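Long-range contacts in 4-hydroxy-tetrahydrodipicolinate synthase (Thermotoga maritima, PDB 3PB0), which catalyses the condensation of pyruvate with (S)-aspartate-beta-semialdehyde to 4-hydroxy-tetrahydrodipicolinate, a step of lysine biosynthesis by the diaminopimelate pathway: residues A[106-111]-A[142-147]; A[133-138]-A[160-165]; A[164-169]-A[188-193]; A[174-179]-A[201-206]. The protein carries 3 engineered substitutions. All coordinates share one frame; numbering follows the deposited sequence. Where two conformers were deposited one is given.

Contact 1: A[106-111]-A[142-147]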
loop_
_atom_site.group_PDB
_atom_site.type_symbol
_atom_site.label_atom_id
_atom_site.label_comp_id
_atom_site.label_asym_id
_atom_site.label_seq_id
_atom_site.Cartn_x
_atom_site.Cartn_y
_atom_site.Cartn_z
ATOM N N LEU A 106 8.431 -0.040 2.802
ATOM C CA LEU A 106 8.065 -0.106 1.402
ATOM C C LEU A 106 9.023 0.761 0.639
ATOM O O LEU A 106 9.079 1.968 0.870
ATOM C CB LEU A 106 6.632 0.393 1.195
ATOM C CG LEU A 106 6.097 0.400 -0.233
ATOM C CD1 LEU A 106 5.784 -1.038 -0.706
ATOM C CD2 LEU A 106 4.842 1.284 -0.326
ATOM N N VAL A 107 9.761 0.154 -0.283
ATOM C CA VAL A 107 10.879 0.815 -0.955
ATOM C C VAL A 107 10.748 0.878 -2.484
ATOM O O VAL A 107 10.892 -0.136 -3.187
ATOM C CB VAL A 107 12.247 0.159 -0.549
ATOM C CG1 VAL A 107 13.411 0.868 -1.245
ATOM C CG2 VAL A 107 12.425 0.200 0.975
ATOM N N VAL A 108 10.484 2.084 -2.983
ATOM C CA VAL A 108 10.305 2.356 -4.416
ATOM C C VAL A 108 11.613 2.279 -5.191
ATOM O O VAL A 108 12.663 2.580 -4.650
ATOM C CB VAL A 108 9.630 3.745 -4.657
ATOM C CG1 VAL A 108 10.586 4.901 -4.390
ATOM C CG2 VAL A 108 9.044 3.837 -6.084
ATOM N N THR A 109 11.539 1.857 -6.452
ATOM C CA THR A 109 12.700 1.858 -7.344
ATOM C C THR A 109 13.288 3.257 -7.417
ATOM O O THR A 109 12.536 4.229 -7.476
ATOM C CB THR A 109 12.321 1.472 -8.797
ATOM O OG1 THR A 109 11.250 2.315 -9.253
ATOM C CG2 THR A 109 11.912 0.014 -8.893
ATOM N N PRO A 110 14.627 3.373 -7.416
ATOM C CA PRO A 110 15.240 4.655 -7.781
ATOM C C PRO A 110 14.796 5.040 -9.191
ATOM O O PRO A 110 14.472 4.156 -9.991
ATOM C CB PRO A 110 16.743 4.343 -7.759
ATOM C CG PRO A 110 16.834 2.858 -7.956
ATOM C CD PRO A 110 15.640 2.326 -7.191
ATOM N N TYR A 111 14.761 6.336 -9.500
ATOM C CA TYR A 111 14.246 6.766 -10.807
ATOM C C TYR A 111 15.213 7.505 -11.725
ATOM O O TYR A 111 15.040 7.476 -12.950
ATOM C CB TYR A 111 12.925 7.545 -10.686
ATOM C CG TYR A 111 12.501 7.896 -9.276
ATOM C CD1 TYR A 111 13.004 9.029 -8.629
ATOM C CD2 TYR A 111 11.580 7.098 -8.593
ATOM C CE1 TYR A 111 12.606 9.348 -7.330
ATOM C CE2 TYR A 111 11.175 7.404 -7.298
ATOM C CZ TYR A 111 11.689 8.530 -6.674
ATOM O OH TYR A 111 11.286 8.832 -5.393
ATOM N N GLY A 142 4.240 3.010 -14.024
ATOM C CA GLY A 142 3.281 4.011 -14.529
ATOM C C GLY A 142 3.561 5.402 -13.983
ATOM O O GLY A 142 3.181 6.414 -14.584
ATOM N N ARG A 143 4.244 5.439 -12.844
ATOM C CA ARG A 143 4.583 6.683 -12.164
ATOM C C ARG A 143 6.057 7.031 -12.411
ATOM O O ARG A 143 6.380 8.149 -12.797
ATOM C CB ARG A 143 4.288 6.554 -10.661
ATOM C CG ARG A 143 3.798 7.830 -9.991
ATOM C CD ARG A 143 3.775 7.710 -8.472
ATOM N NE ARG A 143 2.601 6.985 -7.980
ATOM C CZ ARG A 143 2.599 6.188 -6.912
ATOM N NH1 ARG A 143 1.481 5.577 -6.541
ATOM N NH2 ARG A 143 3.713 5.987 -6.219
ATOM N N THR A 144 6.942 6.055 -12.198
ATOM C CA THR A 144 8.406 6.265 -12.307
ATOM C C THR A 144 8.992 6.086 -13.707
ATOM O O THR A 144 10.058 6.630 -14.018
ATOM C CB THR A 144 9.200 5.329 -11.360
ATOM O OG1 THR A 144 8.977 3.969 -11.741
ATOM C CG2 THR A 144 8.790 5.532 -9.898
ATOM N N GLY A 145 8.307 5.315 -14.545
ATOM C CA GLY A 145 8.844 4.931 -15.832
ATOM C C GLY A 145 9.907 3.850 -15.724
ATOM O O GLY A 145 10.536 3.517 -16.715
ATOM N N VAL A 146 10.110 3.310 -14.523
ATOM C CA VAL A 146 11.077 2.230 -14.286
ATOM C C VAL A 146 10.331 0.955 -13.885
ATOM O O VAL A 146 9.537 0.961 -12.941
ATOM C CB VAL A 146 12.109 2.614 -13.183
ATOM C CG1 VAL A 146 13.066 1.475 -12.911
ATOM C CG2 VAL A 146 12.892 3.862 -13.591
ATOM N N ASN A 147 10.586 -0.132 -14.609
ATOM C CA ASN A 147 9.948 -1.411 -14.333
ATOM C C ASN A 147 10.948 -2.455 -13.823
ATOM O O ASN A 147 11.957 -2.724 -14.477
ATOM C CB ASN A 147 9.236 -1.922 -15.593
ATOM C CG ASN A 147 8.358 -3.127 -15.327
ATOM O OD1 ASN A 147 7.570 -3.151 -14.370
ATOM N ND2 ASN A 147 8.477 -4.140 -16.178
HETATM O O HOH W 1 9.129 1.667 -10.507
#
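Thr144 CG2 lies 3.5 Å from Tyr111 CD2, at an oblique angle to the ring, where two connecting segments meet beyond the carboxyl ends of neighbouring strands of a TIM barrel. The same methyl reaches back to Val108 CG2 at 4.2 Å, so one branch of Thr144 spans the end of strand 104-108 and the loop after it. Thr144 OG1 takes the rotamer between the backbone N and the carbonyl carbon (chi1 63°), which turns it toward Thr109. The two hydroxyls stay 3.8 Å apart, OG1 to OG1, and a water joins them. Farther along, Val146 CG2 approaches Pro110 O at 3.9 Å, and the Val146 side chain also touches Leu120 and Pro115. Thr144 OG1 is itself positioned from within its own segment: it accepts from Val146 N at 3.1 Å, an ST turn at the end of the helix, and is also hydrogen-bonded to Val140 O. A valine in place of Thr144 would probably leave Val146 N, Val140 O and the bridging water without their hydroxyl partner. That water is held by three oxygens, 2.5 Å from Thr109 OG1, 2.6 Å from Thr144 OG1 and, as donor, 2.6 Å from Val146 O.

Contact 2: A[133-138]-A[160-165]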
loop_
_atom_site.group_PDB
_atom_site.type_symbol
_atom_site.label_atom_id
_atom_site.label_comp_id
_atom_site.label_asym_id
_atom_site.label_seq_id
_atom_site.Cartn_x
_atom_site.Cartn_y
_atom_site.Cartn_z
ATOM N N LEU A 133 14.741 -5.080 9.026
ATOM C CA LEU A 133 13.321 -4.957 8.684
ATOM C C LEU A 133 12.967 -5.750 7.443
ATOM O O LEU A 133 13.821 -6.008 6.595
ATOM C CB LEU A 133 12.897 -3.490 8.495
ATOM C CG LEU A 133 12.941 -2.565 9.710
ATOM C CD1 LEU A 133 12.330 -1.201 9.381
ATOM C CD2 LEU A 133 12.263 -3.197 10.927
ATOM N N GLY A 134 11.689 -6.123 7.351
ATOM C CA GLY A 134 11.125 -6.671 6.121
ATOM C C GLY A 134 11.077 -5.575 5.071
ATOM O O GLY A 134 10.634 -4.457 5.345
ATOM N N ILE A 135 11.547 -5.885 3.870
ATOM C CA ILE A 135 11.557 -4.911 2.790
ATOM C C ILE A 135 10.576 -5.331 1.699
ATOM O O ILE A 135 10.563 -6.486 1.258
ATOM C CB ILE A 135 12.965 -4.725 2.204
ATOM C CG1 ILE A 135 13.927 -4.273 3.301
ATOM C CG2 ILE A 135 12.948 -3.738 1.023
ATOM C CD1 ILE A 135 15.380 -4.586 2.985
ATOM N N VAL A 136 9.738 -4.386 1.292
ATOM C CA VAL A 136 8.832 -4.621 0.190
ATOM C C VAL A 136 9.267 -3.775 -1.000
ATOM O O VAL A 136 9.311 -2.544 -0.922
ATOM C CB VAL A 136 7.346 -4.366 0.586
ATOM C CG1 VAL A 136 6.402 -4.702 -0.586
ATOM C CG2 VAL A 136 6.970 -5.203 1.810
ATOM N N VAL A 137 9.621 -4.457 -2.091
ATOM C CA VAL A 137 9.910 -3.821 -3.370
ATOM C C VAL A 137 8.653 -3.158 -3.941
ATOM O O VAL A 137 7.605 -3.791 -4.040
ATOM C CB VAL A 137 10.488 -4.863 -4.365
ATOM C CG1 VAL A 137 10.611 -4.272 -5.752
ATOM C CG2 VAL A 137 11.873 -5.337 -3.856
ATOM N N TYR A 138 8.746 -1.882 -4.298
ATOM C CA TYR A 138 7.598 -1.186 -4.869
ATOM C C TYR A 138 7.887 -0.922 -6.346
ATOM O O TYR A 138 8.727 -0.087 -6.677
ATOM C CB TYR A 138 7.323 0.106 -4.082
ATOM C CG TYR A 138 6.118 0.941 -4.490
ATOM C CD1 TYR A 138 5.072 0.403 -5.233
ATOM C CD2 TYR A 138 6.003 2.270 -4.064
ATOM C CE1 TYR A 138 3.962 1.182 -5.604
ATOM C CE2 TYR A 138 4.878 3.061 -4.416
ATOM C CZ TYR A 138 3.870 2.501 -5.182
ATOM O OH TYR A 138 2.771 3.245 -5.538
ATOM N N LEU A 160 18.165 -11.943 -1.540
ATOM C CA LEU A 160 18.004 -11.008 -0.435
ATOM C C LEU A 160 16.915 -11.483 0.508
ATOM O O LEU A 160 15.726 -11.263 0.274
ATOM C CB LEU A 160 17.772 -9.593 -0.971
ATOM C CG LEU A 160 18.749 -9.166 -2.087
ATOM C CD1 LEU A 160 18.340 -7.823 -2.669
ATOM C CD2 LEU A 160 20.223 -9.132 -1.599
ATOM N N LYS A 161 17.345 -12.170 1.568
ATOM C CA LYS A 161 16.449 -12.910 2.444
ATOM C C LYS A 161 15.453 -12.033 3.191
ATOM O O LYS A 161 14.345 -12.467 3.467
ATOM C CB LYS A 161 17.241 -13.780 3.434
ATOM C CG LYS A 161 18.240 -14.740 2.802
ATOM C CD LYS A 161 17.573 -15.840 1.975
ATOM C CE LYS A 161 18.609 -16.554 1.107
ATOM N NZ LYS A 161 17.991 -17.582 0.235
ATOM N N ASN A 162 15.844 -10.802 3.507
ATOM C CA ASN A 162 14.949 -9.882 4.211
ATOM C C ASN A 162 14.039 -9.022 3.307
ATOM O O ASN A 162 13.279 -8.202 3.806
ATOM C CB ASN A 162 15.726 -9.016 5.197
ATOM C CG ASN A 162 16.737 -8.113 4.520
ATOM O OD1 ASN A 162 17.128 -8.326 3.371
ATOM N ND2 ASN A 162 17.172 -7.094 5.240
ATOM N N VAL A 163 14.126 -9.200 1.991
ATOM C CA VAL A 163 13.098 -8.667 1.081
ATOM C C VAL A 163 11.932 -9.653 1.111
ATOM O O VAL A 163 12.079 -10.805 0.684
ATOM C CB VAL A 163 13.628 -8.469 -0.353
ATOM C CG1 VAL A 163 12.473 -8.109 -1.303
ATOM C CG2 VAL A 163 14.694 -7.378 -0.383
ATOM N N VAL A 164 10.798 -9.232 1.670
ATOM C CA VAL A 164 9.682 -10.167 1.920
ATOM C C VAL A 164 8.806 -10.401 0.690
ATOM O O VAL A 164 8.237 -11.490 0.498
ATOM C CB VAL A 164 8.803 -9.723 3.137
ATOM C CG1 VAL A 164 8.258 -8.314 2.956
ATOM C CG2 VAL A 164 7.658 -10.705 3.383
ATOM N N GLY A 165 8.701 -9.377 -0.145
ATOM C CA GLY A 165 7.786 -9.431 -1.249
ATOM C C GLY A 165 7.902 -8.243 -2.168
ATOM O O GLY A 165 8.862 -7.454 -2.105
#
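Ile135 crosses Asn162 at a slant and touches Val163, at the start of the neighbouring parallel strand. Its CB lies 3.8 Å from Asn162 O and 4.1 Å from Val163 CG2. CG1 stands beside the backbone N (chi1 -59°), which keeps it next to the same carbonyl, 4.0 Å from Asn162 O. The tip, CD1, ends 3.8 Å from Asn162 ND2, against an amide whose OD1 is hydrogen-bonded to Ser128 OG. Ile135 is held to the neighbouring segment through N and O: Ile135 N donates to Asn162 O at 2.9 Å, in the carbonyl plane, and Ile135 O accepts from Val164 N at 2.8 Å. Val137 N donates to Gly165 O at 3.1 Å. Between Ile135–Val163 and Val136–Gly165 the pairing slips by one residue, a beta bulge. Val164, the extra residue, sends CG1 to within 3.6 Å of Val136 CG2, on the side of the sheet where Val136 also touches Lys167, the predicted Schiff-base lysine. Ile135 and Val163 lie on the other face, where Ile135 meets Ile127 of helix 117-129 and Val163 meets Phe190. Adjacent parallel strands with helices outside and the predicted catalytic side chains inside are the build of the TIM barrel of the DapA family.

Contact 3: A[164-169]-A[188-193]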
loop_
_atom_site.group_PDB
_atom_site.type_symbol
_atom_site.label_atom_id
_atom_site.label_comp_id
_atom_site.label_asym_id
_atom_site.label_seq_id
_atom_site.Cartn_x
_atom_site.Cartn_y
_atom_site.Cartn_z
ATOM N N VAL A 164 10.798 -9.232 1.670
ATOM C CA VAL A 164 9.682 -10.167 1.920
ATOM C C VAL A 164 8.806 -10.401 0.690
ATOM O O VAL A 164 8.237 -11.490 0.498
ATOM C CB VAL A 164 8.803 -9.723 3.137
ATOM C CG1 VAL A 164 8.258 -8.314 2.956
ATOM C CG2 VAL A 164 7.658 -10.705 3.383
ATOM N N GLY A 165 8.701 -9.377 -0.145
ATOM C CA GLY A 165 7.786 -9.431 -1.249
ATOM C C GLY A 165 7.902 -8.243 -2.168
ATOM O O GLY A 165 8.862 -7.454 -2.105
ATOM N N ILE A 166 6.910 -8.136 -3.037
ATOM C CA ILE A 166 6.860 -7.041 -3.964
ATOM C C ILE A 166 5.414 -6.517 -3.999
ATOM O O ILE A 166 4.450 -7.308 -4.054
ATOM C CB ILE A 166 7.376 -7.490 -5.369
ATOM C CG1 ILE A 166 7.503 -6.301 -6.335
ATOM C CG2 ILE A 166 6.505 -8.626 -5.950
ATOM C CD1 ILE A 166 8.283 -6.664 -7.626
ATOM N N LYS A 167 5.285 -5.196 -3.883
ATOM C CA LYS A 167 4.068 -4.500 -4.254
ATOM C C LYS A 167 4.155 -4.278 -5.759
ATOM O O LYS A 167 4.917 -3.418 -6.231
ATOM C CB LYS A 167 3.948 -3.155 -3.521
ATOM C CG LYS A 167 2.683 -2.362 -3.948
ATOM C CD LYS A 167 2.518 -1.066 -3.182
ATOM C CE LYS A 167 1.209 -0.369 -3.582
ATOM N NZ LYS A 167 1.186 1.073 -3.270
ATOM N N GLU A 168 3.389 -5.058 -6.514
ATOM C CA GLU A 168 3.485 -5.042 -7.986
ATOM C C GLU A 168 2.420 -4.104 -8.541
ATOM O O GLU A 168 1.244 -4.480 -8.663
ATOM C CB GLU A 168 3.339 -6.476 -8.544
ATOM C CG GLU A 168 3.365 -6.644 -10.094
ATOM C CD GLU A 168 4.611 -6.053 -10.734
ATOM O OE1 GLU A 168 4.710 -4.811 -10.841
ATOM O OE2 GLU A 168 5.488 -6.833 -11.138
ATOM N N ALA A 169 2.825 -2.874 -8.842
ATOM C CA ALA A 169 1.876 -1.877 -9.334
ATOM C C ALA A 169 1.901 -1.699 -10.859
ATOM O O ALA A 169 1.227 -0.806 -11.391
ATOM C CB ALA A 169 2.071 -0.534 -8.611
ATOM N N SER A 188 9.664 -20.012 -2.327
ATOM C CA SER A 188 8.266 -20.466 -2.266
ATOM C C SER A 188 7.301 -19.444 -1.657
ATOM O O SER A 188 6.181 -19.283 -2.139
ATOM C CB SER A 188 8.160 -21.800 -1.515
ATOM O OG SER A 188 8.331 -21.615 -0.124
ATOM N N ASP A 189 7.744 -18.773 -0.595
ATOM C CA ASP A 189 6.909 -17.869 0.190
ATOM C C ASP A 189 7.151 -16.369 -0.051
ATOM O O ASP A 189 6.786 -15.556 0.795
ATOM C CB ASP A 189 7.015 -18.211 1.698
ATOM C CG ASP A 189 8.408 -17.974 2.275
ATOM O OD1 ASP A 189 9.332 -17.590 1.526
ATOM O OD2 ASP A 189 8.569 -18.132 3.509
ATOM N N PHE A 190 7.792 -16.007 -1.167
ATOM C CA PHE A 190 8.018 -14.590 -1.511
ATOM C C PHE A 190 6.648 -14.036 -1.860
ATOM O O PHE A 190 5.889 -14.653 -2.614
ATOM C CB PHE A 190 8.984 -14.452 -2.699
ATOM C CG PHE A 190 9.399 -13.022 -3.016
ATOM C CD1 PHE A 190 10.466 -12.430 -2.351
ATOM C CD2 PHE A 190 8.735 -12.282 -4.012
ATOM C CE1 PHE A 190 10.884 -11.128 -2.664
ATOM C CE2 PHE A 190 9.141 -10.976 -4.340
ATOM C CZ PHE A 190 10.214 -10.394 -3.654
ATOM N N MET A 191 6.306 -12.899 -1.275
ATOM C CA MET A 191 4.929 -12.405 -1.390
ATOM C C MET A 191 4.754 -11.531 -2.618
ATOM O O MET A 191 5.639 -10.753 -2.949
ATOM C CB MET A 191 4.525 -11.650 -0.128
ATOM C CG MET A 191 4.649 -12.462 1.166
ATOM S SD MET A 191 3.607 -13.939 1.180
ATOM C CE MET A 191 2.042 -13.289 1.693
ATOM N N VAL A 192 3.626 -11.679 -3.313
ATOM C CA VAL A 192 3.317 -10.760 -4.393
ATOM C C VAL A 192 1.961 -10.127 -4.131
ATOM O O VAL A 192 0.926 -10.803 -4.065
ATOM C CB VAL A 192 3.351 -11.405 -5.803
ATOM C CG1 VAL A 192 3.158 -10.327 -6.858
ATOM C CG2 VAL A 192 4.669 -12.130 -6.030
ATOM N N TRP A 193 1.989 -8.823 -3.932
ATOM C CA TRP A 193 0.779 -8.092 -3.658
ATOM C C TRP A 193 0.490 -7.158 -4.784
ATOM O O TRP A 193 1.398 -6.472 -5.274
ATOM C CB TRP A 193 0.917 -7.279 -2.374
ATOM C CG TRP A 193 1.153 -8.075 -1.117
ATOM C CD1 TRP A 193 0.245 -8.849 -0.435
ATOM C CD2 TRP A 193 2.363 -8.101 -0.343
ATOM N NE1 TRP A 193 0.827 -9.374 0.698
ATOM C CE2 TRP A 193 2.123 -8.926 0.783
ATOM C CE3 TRP A 193 3.627 -7.516 -0.500
ATOM C CZ2 TRP A 193 3.110 -9.186 1.751
ATOM C CZ3 TRP A 193 4.619 -7.785 0.464
ATOM C CH2 TRP A 193 4.343 -8.609 1.578
HETATM O O HOH W 2 8.452 -13.772 1.886
#
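Strands 164-168 and 191-193 run parallel, their axes 4.6 Å apart at closest and 19° from each other, tied by a ladder of four backbone hydrogen bonds. Met191 N meets Val164 O almost straight, on a lone pair, and Ile166 N returns to Met191 O. Trp193 N then reaches Ile166 O at 2.9 Å and Glu168 N closes on Trp193 O at 2.7 Å. A water donates to both Val164 O and Asp189 O where the strands begin. With helix 173-186 between them, the strands form a beta-alpha-beta unit of the TIM barrel, Lys167, the predicted Schiff-base residue, pointing to the inside. Phe190 covers the other face: with CG opposite the backbone N (chi1 -173°), its ring slides over Gly165, a CH-pi contact with CA 3.7 Å from the ring centroid and 17° off its normal. The rim carbon CE2 touches Ile166 CG2 at 3.9 Å. Replacing Phe190 by alanine would probably uncover Gly165 CA and open a gap beside Ile166. On the inner side Trp193 approaches the same glycine, CZ3 to Gly165 CA 4.0 Å, while Val164 CG1 meets the indole edge at CH2, 4.2 Å away; Trp193 NE1 is hydrogen-bonded to Phe8 O.

Contact 4: A[174-179]-A[201-206]; sequences AQIDRT and FYLLCA. Engineered in segment 174-179: Ala174 (natural residue Asp).
Helices 174-179 and 201-205 run in roughly the same direction, their axes 37° apart and no nearer than 9.8 Å, with the CA atoms of Ile176 and Leu203, and of Asp177 and Ala206, nearest each other. Ile176 makes its contacts through one methyl: CG2 lies 3.9 Å from Tyr202 CE2, 4.0 Å from Leu203 CD1 and 4.2 Å from Ala206 CB. It comes to the tyrosine at the ring's edge, near the ring plane. Leu203 continues inward to Val192 and Ser194, so these methyls carry the packing from the helix layer down to the barrel strand 191-194. The outer side is polar. Tyr202 extends away from its own helix, CG opposite the backbone N (chi1 -177°), and its OH donates to Asp177 OD1 at 2.5 Å, a very short bond whose length may be somewhat underestimated. Carboxylate and ring lie only 13° from coplanar, with OD1 at the ring edge. A water donates to Asp177 O at 2.6 Å and, less closely, to Ala206 O at 3.1 Å, linking the two backbones. Neighbouring helices of the TIM-barrel coat are thus joined by an apolar inner seam and a polar outer one, and in the latter a hydrogen bond of this kind would probably polarise the phenol O-H and favour the charged form of the carboxylate.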
loop_
_atom_site.group_PDB
_atom_site.type_symbol
_atom_site.label_atom_id
_atom_site.label_comp_id
_atom_site.label_asym_id
_atom_site.label_seq_id
_atom_site.Cartn_x
_atom_site.Cartn_y
_atom_site.Cartn_z
ATOM N N ALA A 174 0.636 -9.561 -18.360
ATOM C CA ALA A 174 1.808 -10.328 -18.786
ATOM C C ALA A 174 2.960 -10.206 -17.776
ATOM O O ALA A 174 3.746 -11.136 -17.602
ATOM C CB ALA A 174 2.248 -9.916 -20.227
ATOM N N GLN A 175 3.026 -9.072 -17.083
ATOM C CA GLN A 175 3.997 -8.880 -16.012
ATOM C C GLN A 175 3.548 -9.635 -14.766
ATOM O O GLN A 175 4.341 -10.346 -14.166
ATOM C CB GLN A 175 4.181 -7.392 -15.700
ATOM C CG GLN A 175 4.918 -7.096 -14.362
ATOM C CD GLN A 175 6.353 -6.650 -14.531
ATOM O OE1 GLN A 175 6.881 -6.590 -15.651
ATOM N NE2 GLN A 175 7.005 -6.325 -13.413
ATOM N N ILE A 176 2.278 -9.476 -14.387
ATOM C CA ILE A 176 1.743 -10.097 -13.162
ATOM C C ILE A 176 1.931 -11.622 -13.166
ATOM O O ILE A 176 2.410 -12.205 -12.162
ATOM C CB ILE A 176 0.248 -9.705 -12.923
ATOM C CG1 ILE A 176 0.147 -8.223 -12.532
ATOM C CG2 ILE A 176 -0.402 -10.593 -11.838
ATOM C CD1 ILE A 176 -1.238 -7.596 -12.749
ATOM N N ASP A 177 1.562 -12.263 -14.283
ATOM C CA ASP A 177 1.717 -13.717 -14.444
ATOM C C ASP A 177 3.136 -14.137 -14.098
ATOM O O ASP A 177 3.337 -15.060 -13.326
ATOM C CB ASP A 177 1.401 -14.189 -15.879
ATOM C CG ASP A 177 -0.083 -14.059 -16.239
ATOM O OD1 ASP A 177 -0.862 -13.562 -15.384
ATOM O OD2 ASP A 177 -0.456 -14.436 -17.391
ATOM N N ARG A 178 4.109 -13.431 -14.666
ATOM C CA ARG A 178 5.523 -13.779 -14.502
ATOM C C ARG A 178 6.138 -13.355 -13.161
ATOM O O ARG A 178 6.952 -14.089 -12.600
ATOM C CB ARG A 178 6.323 -13.244 -15.684
ATOM C CG ARG A 178 5.887 -13.871 -17.008
ATOM C CD ARG A 178 6.690 -13.312 -18.177
ATOM N NE ARG A 178 7.966 -14.017 -18.296
ATOM C CZ ARG A 178 9.162 -13.483 -18.059
ATOM N NH1 ARG A 178 10.252 -14.234 -18.207
ATOM N NH2 ARG A 178 9.277 -12.209 -17.694
ATOM N N THR A 179 5.756 -12.183 -12.651
ATOM C CA THR A 179 6.150 -11.765 -11.295
ATOM C C THR A 179 5.763 -12.831 -10.258
ATOM O O THR A 179 6.588 -13.232 -9.434
ATOM C CB THR A 179 5.564 -10.393 -10.940
ATOM O OG1 THR A 179 6.020 -9.440 -11.902
ATOM C CG2 THR A 179 5.983 -9.917 -9.531
ATOM N N PHE A 201 -8.263 -9.044 -8.076
ATOM C CA PHE A 201 -8.835 -10.314 -8.480
ATOM C C PHE A 201 -7.935 -11.081 -9.465
ATOM O O PHE A 201 -7.692 -12.272 -9.280
ATOM C CB PHE A 201 -10.239 -10.128 -9.088
ATOM C CG PHE A 201 -10.915 -11.435 -9.462
ATOM C CD1 PHE A 201 -11.441 -12.271 -8.475
ATOM C CD2 PHE A 201 -11.027 -11.819 -10.798
ATOM C CE1 PHE A 201 -12.069 -13.477 -8.809
ATOM C CE2 PHE A 201 -11.648 -13.019 -11.141
ATOM C CZ PHE A 201 -12.168 -13.847 -10.138
ATOM N N TYR A 202 -7.467 -10.384 -10.507
ATOM C CA TYR A 202 -6.598 -10.975 -11.496
ATOM C C TYR A 202 -5.328 -11.552 -10.834
ATOM O O TYR A 202 -4.908 -12.659 -11.141
ATOM C CB TYR A 202 -6.221 -9.981 -12.632
ATOM C CG TYR A 202 -5.364 -10.707 -13.653
ATOM C CD1 TYR A 202 -5.945 -11.352 -14.729
ATOM C CD2 TYR A 202 -3.986 -10.842 -13.468
ATOM C CE1 TYR A 202 -5.178 -12.103 -15.629
ATOM C CE2 TYR A 202 -3.212 -11.589 -14.343
ATOM C CZ TYR A 202 -3.819 -12.215 -15.432
ATOM O OH TYR A 202 -3.071 -12.954 -16.308
ATOM N N LEU A 203 -4.723 -10.793 -9.924
ATOM C CA LEU A 203 -3.447 -11.199 -9.330
ATOM C C LEU A 203 -3.607 -12.397 -8.396
ATOM O O LEU A 203 -2.710 -13.234 -8.288
ATOM C CB LEU A 203 -2.802 -10.013 -8.607
ATOM C CG LEU A 203 -1.499 -10.311 -7.859
ATOM C CD1 LEU A 203 -0.530 -9.144 -8.092
ATOM C CD2 LEU A 203 -1.758 -10.544 -6.366
ATOM N N LEU A 204 -4.750 -12.467 -7.721
ATOM C CA LEU A 204 -5.074 -13.601 -6.893
ATOM C C LEU A 204 -5.239 -14.863 -7.758
ATOM O O LEU A 204 -4.698 -15.917 -7.426
ATOM C CB LEU A 204 -6.337 -13.330 -6.084
ATOM C CG LEU A 204 -6.324 -12.303 -4.943
ATOM C CD1 LEU A 204 -7.731 -12.105 -4.440
ATOM C CD2 LEU A 204 -5.393 -12.755 -3.793
ATOM N N CYS A 205 -5.967 -14.732 -8.874
ATOM C CA CYS A 205 -6.205 -15.858 -9.771
ATOM C C CYS A 205 -4.886 -16.348 -10.362
ATOM O O CYS A 205 -4.734 -17.536 -10.665
ATOM C CB CYS A 205 -7.204 -15.474 -10.874
ATOM S SG CYS A 205 -8.916 -15.411 -10.290
ATOM N N ALA A 206 -3.940 -15.424 -10.500
ATOM C CA ALA A 206 -2.595 -15.724 -10.973
ATOM C C ALA A 206 -1.692 -16.377 -9.921
ATOM O O ALA A 206 -0.577 -16.773 -10.243
ATOM C CB ALA A 206 -1.932 -14.449 -11.520
HETATM O O HOH W 3 1.369 -16.684 -12.676
#

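Overall arrangement
All four contacts belong to one TIM barrel. Contacts 2 and 3 join consecutive pairs among strands 134-139, 163-168 and 191-194, in strand order; they share Val164 and Gly165, and their centres are 8 Å apart. Contact 1 crosses contact 2 along the chain, centres 15 Å apart, and stands at the end of strand 104-108, the neighbour of 134-139 in the sheet, and the loop after it. Contact 4 lies in the helix layer, its centre 11 Å from that of contact 3; Glu168 reaches Gln175 and Thr179 of helix 173-186, and Asn147 of contact 1 meets Gln175. Pairing strands 134-139 and 163-168 places the predicted catalytic residues Tyr138 and Lys167 about 4 Å apart, between nearest side-chain atoms.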